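Local coordinates for peptidoglycan glycosyltransferase (Burkholderia ambifaria, PDB 5UY7), which belongs to the penicillin-binding protein family and is modelled here as a domain of the beta-lactamase-like fold, at residues A479-M484 with Q510-V515; G223-V228 with V494-D499. All coordinates share one frame; numbering follows the deposited sequence.

Interaction 1. Residues A479-M484 with Q510-V515; sequences ASFVGM and QVSGPV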
loop_
_atom_site.group_PDB
_atom_site.type_symbol
_atom_site.label_atom_id
_atom_site.label_comp_id
_atom_site.label_asym_id
_atom_site.label_seq_id
_atom_site.Cartn_x
_atom_site.Cartn_y
_atom_site.Cartn_z
ATOM N N ALA A 479 12.354 2.936 1.574
ATOM C CA ALA A 479 11.316 2.830 2.589
ATOM C C ALA A 479 10.044 3.454 2.039
ATOM O O ALA A 479 10.016 4.655 1.747
ATOM C CB ALA A 479 11.745 3.520 3.886
ATOM N N SER A 480 8.998 2.641 1.877
ATOM C CA SER A 480 7.735 3.132 1.342
ATOM C C SER A 480 6.592 2.875 2.314
ATOM O O SER A 480 6.663 1.995 3.173
ATOM C CB SER A 480 7.420 2.484 -0.015
ATOM O OG SER A 480 8.499 2.694 -0.922
ATOM N N PHE A 481 5.536 3.676 2.181
ATOM C CA PHE A 481 4.321 3.473 2.963
ATOM C C PHE A 481 3.119 3.884 2.125
ATOM O O PHE A 481 3.150 4.932 1.480
ATOM C CB PHE A 481 4.356 4.294 4.262
ATOM C CG PHE A 481 3.264 3.938 5.234
ATOM C CD1 PHE A 481 1.985 4.475 5.094
ATOM C CD2 PHE A 481 3.517 3.077 6.295
ATOM C CE1 PHE A 481 0.977 4.134 5.985
ATOM C CE2 PHE A 481 2.512 2.736 7.186
ATOM C CZ PHE A 481 1.245 3.271 7.034
ATOM N N VAL A 482 2.053 3.078 2.139
ATOM C CA VAL A 482 0.809 3.464 1.476
ATOM C C VAL A 482 -0.343 3.296 2.459
ATOM O O VAL A 482 -0.470 2.248 3.099
ATOM C CB VAL A 482 0.552 2.646 0.197
ATOM C CG1 VAL A 482 -0.651 3.220 -0.543
ATOM C CG2 VAL A 482 1.797 2.654 -0.705
ATOM N N GLY A 483 -1.185 4.315 2.564
ATOM C CA GLY A 483 -2.284 4.250 3.505
ATOM C C GLY A 483 -3.431 5.134 3.077
ATOM O O GLY A 483 -3.439 5.674 1.973
ATOM N N MET A 484 -4.425 5.260 3.962
ATOM C CA MET A 484 -5.650 5.978 3.609
ATOM C C MET A 484 -6.235 6.595 4.870
ATOM O O MET A 484 -5.931 6.164 5.983
ATOM C CB MET A 484 -6.650 5.031 2.930
ATOM C CG MET A 484 -7.082 3.859 3.845
ATOM S SD MET A 484 -7.899 2.496 2.978
ATOM C CE MET A 484 -6.484 1.815 2.086
ATOM N N GLN A 510 9.914 3.645 10.237
ATOM C CA GLN A 510 10.307 4.830 10.993
ATOM C C GLN A 510 10.728 5.980 10.085
ATOM O O GLN A 510 10.797 7.127 10.544
ATOM C CB GLN A 510 11.440 4.475 11.957
ATOM C CG GLN A 510 11.038 3.474 13.030
ATOM C CD GLN A 510 12.227 2.943 13.812
ATOM O OE1 GLN A 510 13.257 2.579 13.235
ATOM N NE2 GLN A 510 12.092 2.898 15.135
ATOM N N VAL A 511 11.021 5.696 8.821
ATOM C CA VAL A 511 11.347 6.716 7.832
ATOM C C VAL A 511 10.125 7.096 7.009
ATOM O O VAL A 511 9.781 8.274 6.904
ATOM C CB VAL A 511 12.506 6.227 6.932
ATOM C CG1 VAL A 511 12.748 7.192 5.778
ATOM C CG2 VAL A 511 13.769 6.029 7.765
ATOM N N SER A 512 9.426 6.098 6.454
ATOM C CA SER A 512 8.282 6.362 5.585
ATOM C C SER A 512 7.032 6.743 6.372
ATOM O O SER A 512 6.243 7.577 5.920
ATOM C CB SER A 512 7.980 5.131 4.725
ATOM O OG SER A 512 7.714 3.993 5.544
ATOM N N GLY A 513 6.822 6.120 7.528
ATOM C CA GLY A 513 5.608 6.309 8.291
ATOM C C GLY A 513 5.327 7.750 8.674
ATOM O O GLY A 513 4.219 8.260 8.476
ATOM N N PRO A 514 6.317 8.439 9.244
ATOM C CA PRO A 514 6.081 9.838 9.629
ATOM C C PRO A 514 5.781 10.747 8.455
ATOM O O PRO A 514 5.093 11.756 8.638
ATOM C CB PRO A 514 7.387 10.232 10.328
ATOM C CG PRO A 514 7.900 8.929 10.868
ATOM C CD PRO A 514 7.588 7.936 9.801
ATOM N N VAL A 515 6.290 10.431 7.260
ATOM C CA VAL A 515 5.954 11.227 6.083
ATOM C C VAL A 515 4.498 11.009 5.700
ATOM O O VAL A 515 3.763 11.957 5.403
ATOM C CB VAL A 515 6.890 10.889 4.910
ATOM C CG1 VAL A 515 6.650 11.886 3.768
ATOM C CG2 VAL A 515 8.333 10.897 5.356
HETATM O O HOH W 1 9.104 1.530 5.114
#
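S512 sets its small side chain down on the backbone of strand 477-485, between A479 and F481. Its CB lies 3.6 Å from the carbonyl O of A479, and its OG lies 3.6 Å from CB of F481. The hydroxyl sits between its own backbone N and carbonyl carbon (chi1 58°), a torsion that carries it over the S480 peptide. One water joins the two segments there, donating to O of S480 at 3.2 Å and meeting OG of S512 at 2.9 Å; OG also makes a weak hydrogen bond to O of G508, the residue just before the helix. Toward the start of the strand, CB of A479 touches CB of V511 at 4.1 Å. On the other flank, F481 holds CG anti to its backbone N (chi1 -169°), and the ring runs off from the helix segment. S512 OG stands at the ring's edge near its plane, while CA of G513 approaches CD2 of F481 obliquely at 4.3 Å. The axes of the two short segments come within 6.7 Å, consistent with the small A479, S512 and G513 between them. The helix thus meets the strand by a serine packed on its peptides, one alanine-valine contact and a water shared by S480 O and S512 OG.

Interaction 2. Residues G223-V228 with V494-D499; sequences GAAMVV and VAVSVD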
loop_
_atom_site.group_PDB
_atom_site.type_symbol
_atom_site.label_atom_id
_atom_site.label_comp_id
_atom_site.label_asym_id
_atom_site.label_seq_id
_atom_site.Cartn_x
_atom_site.Cartn_y
_atom_site.Cartn_z
ATOM N N GLY A 223 12.927 11.242 -2.943
ATOM C CA GLY A 223 11.658 10.880 -2.341
ATOM C C GLY A 223 10.530 11.093 -3.323
ATOM O O GLY A 223 10.679 11.780 -4.340
ATOM N N ALA A 224 9.386 10.495 -3.000
ATOM C CA ALA A 224 8.191 10.619 -3.820
ATOM C C ALA A 224 6.970 10.598 -2.915
ATOM O O ALA A 224 6.955 9.917 -1.889
ATOM C CB ALA A 224 8.095 9.493 -4.847
ATOM N N ALA A 225 5.945 11.355 -3.301
ATOM C CA ALA A 225 4.690 11.322 -2.557
ATOM C C ALA A 225 3.536 11.601 -3.499
ATOM O O ALA A 225 3.647 12.451 -4.386
ATOM C CB ALA A 225 4.686 12.357 -1.430
ATOM N N MET A 226 2.416 10.903 -3.304
ATOM C CA MET A 226 1.236 11.283 -4.058
ATOM C C MET A 226 0.006 11.095 -3.190
ATOM O O MET A 226 -0.006 10.296 -2.248
ATOM C CB MET A 226 1.103 10.530 -5.397
ATOM C CG MET A 226 0.859 9.050 -5.345
ATOM S SD MET A 226 0.818 8.351 -7.027
ATOM C CE MET A 226 -0.841 8.710 -7.570
ATOM N N VAL A 227 -1.012 11.886 -3.498
ATOM C CA VAL A 227 -2.274 11.891 -2.770
ATOM C C VAL A 227 -3.383 11.731 -3.795
ATOM O O VAL A 227 -3.409 12.451 -4.801
ATOM C CB VAL A 227 -2.459 13.189 -1.963
ATOM C CG1 VAL A 227 -3.776 13.146 -1.172
ATOM C CG2 VAL A 227 -1.290 13.407 -1.011
ATOM N N VAL A 228 -4.275 10.767 -3.564
ATOM C CA VAL A 228 -5.358 10.459 -4.491
ATOM C C VAL A 228 -6.688 10.661 -3.774
ATOM O O VAL A 228 -6.876 10.178 -2.652
ATOM C CB VAL A 228 -5.259 9.014 -5.016
ATOM C CG1 VAL A 228 -6.410 8.735 -5.984
ATOM C CG2 VAL A 228 -3.909 8.781 -5.707
ATOM N N VAL A 494 -2.735 8.040 0.495
ATOM C CA VAL A 494 -1.441 8.713 0.518
ATOM C C VAL A 494 -0.356 7.666 0.348
ATOM O O VAL A 494 -0.313 6.685 1.097
ATOM C CB VAL A 494 -1.225 9.499 1.824
ATOM C CG1 VAL A 494 0.184 10.096 1.863
ATOM C CG2 VAL A 494 -2.279 10.594 1.952
ATOM N N ALA A 495 0.543 7.896 -0.607
ATOM C CA ALA A 495 1.632 6.975 -0.897
ATOM C C ALA A 495 2.935 7.750 -0.835
ATOM O O ALA A 495 3.057 8.800 -1.469
ATOM C CB ALA A 495 1.458 6.330 -2.281
ATOM N N VAL A 496 3.900 7.241 -0.066
ATOM C CA VAL A 496 5.184 7.914 0.087
ATOM C C VAL A 496 6.313 6.910 -0.103
ATOM O O VAL A 496 6.174 5.712 0.172
ATOM C CB VAL A 496 5.318 8.616 1.459
ATOM C CG1 VAL A 496 4.241 9.682 1.633
ATOM C CG2 VAL A 496 5.264 7.600 2.598
ATOM N N SER A 497 7.445 7.411 -0.577
ATOM C CA SER A 497 8.635 6.575 -0.674
ATOM C C SER A 497 9.866 7.441 -0.469
ATOM O O SER A 497 9.961 8.540 -1.029
ATOM C CB SER A 497 8.698 5.865 -2.024
ATOM O OG SER A 497 9.647 4.822 -1.979
ATOM N N VAL A 498 10.794 6.953 0.350
ATOM C CA VAL A 498 12.055 7.635 0.616
ATOM C C VAL A 498 13.156 6.687 0.173
ATOM O O VAL A 498 13.298 5.587 0.727
ATOM C CB VAL A 498 12.210 8.020 2.096
ATOM C CG1 VAL A 498 13.559 8.663 2.347
ATOM C CG2 VAL A 498 11.091 8.974 2.515
ATOM N N ASP A 499 13.931 7.101 -0.829
ATOM C CA ASP A 499 14.903 6.227 -1.472
ATOM C C ASP A 499 16.270 6.455 -0.849
ATOM O O ASP A 499 16.775 7.584 -0.845
ATOM C CB ASP A 499 14.950 6.478 -2.978
ATOM C CG ASP A 499 15.700 5.393 -3.729
ATOM O OD1 ASP A 499 15.863 4.285 -3.178
ATOM O OD2 ASP A 499 16.141 5.654 -4.869
#
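M226 and A495 face each other as a hydrogen-bonded pair of antiparallel strands. N of M226 donates to O of A495 at 2.9 Å, and N of A495 returns a bond to O of M226 at 3.0 Å. A224 and S497 repeat this exchange. The M226 side chain starts between its backbone N and carbonyl carbon (chi1 66°), which brings CG to 4.1 Å from CB of A495. Beyond CG the chain stays extended and then bends at chi3, carrying SD and CE off from the A495 strand; the side chain also touches F391 and A394 of helix 390-401. S497, on the same face, hydrogen-bonds through OG to S480 OG and R478 NH1. A225, V227, V494 and V496 occupy the other face. V496 directs CG1 anti to its carbonyl carbon, placing it 4.1 Å from CB of A225, while CG2 of V494 meets CG2 of V227 at 4.2 Å. On this face I519 of helix 509-526 touches A225 and V227. The backbone groups of A224, M226, A495 and S497 are thus satisfied across the pair, those of the alternate residues by the flanking strands, and apart from S497 the paired side chains are apolar and pack against helices on both faces.

How the interactions relate
Interactions 1 and 2 both involve strands of one antiparallel sheet, with centres about 8 Å apart. Strand 492-499 is the shared element: it pairs with 222-229 in interaction 2 and neighbours 477-485 of interaction 1, where O of A479 is 2.8 Å from N of V498, a probable hydrogen bond. OG of S480 and OG of S497 lie 2.6 Å apart, a probable hydrogen bond linking the contacts on the face opposite helix 509-526. That helix bridges them on its own face, where O of S512 packs 3.5 Å from CG2 of V496. The SxxK pattern (S270, K273), consistent with the active site of this family, lies near F481 without touching its side chain.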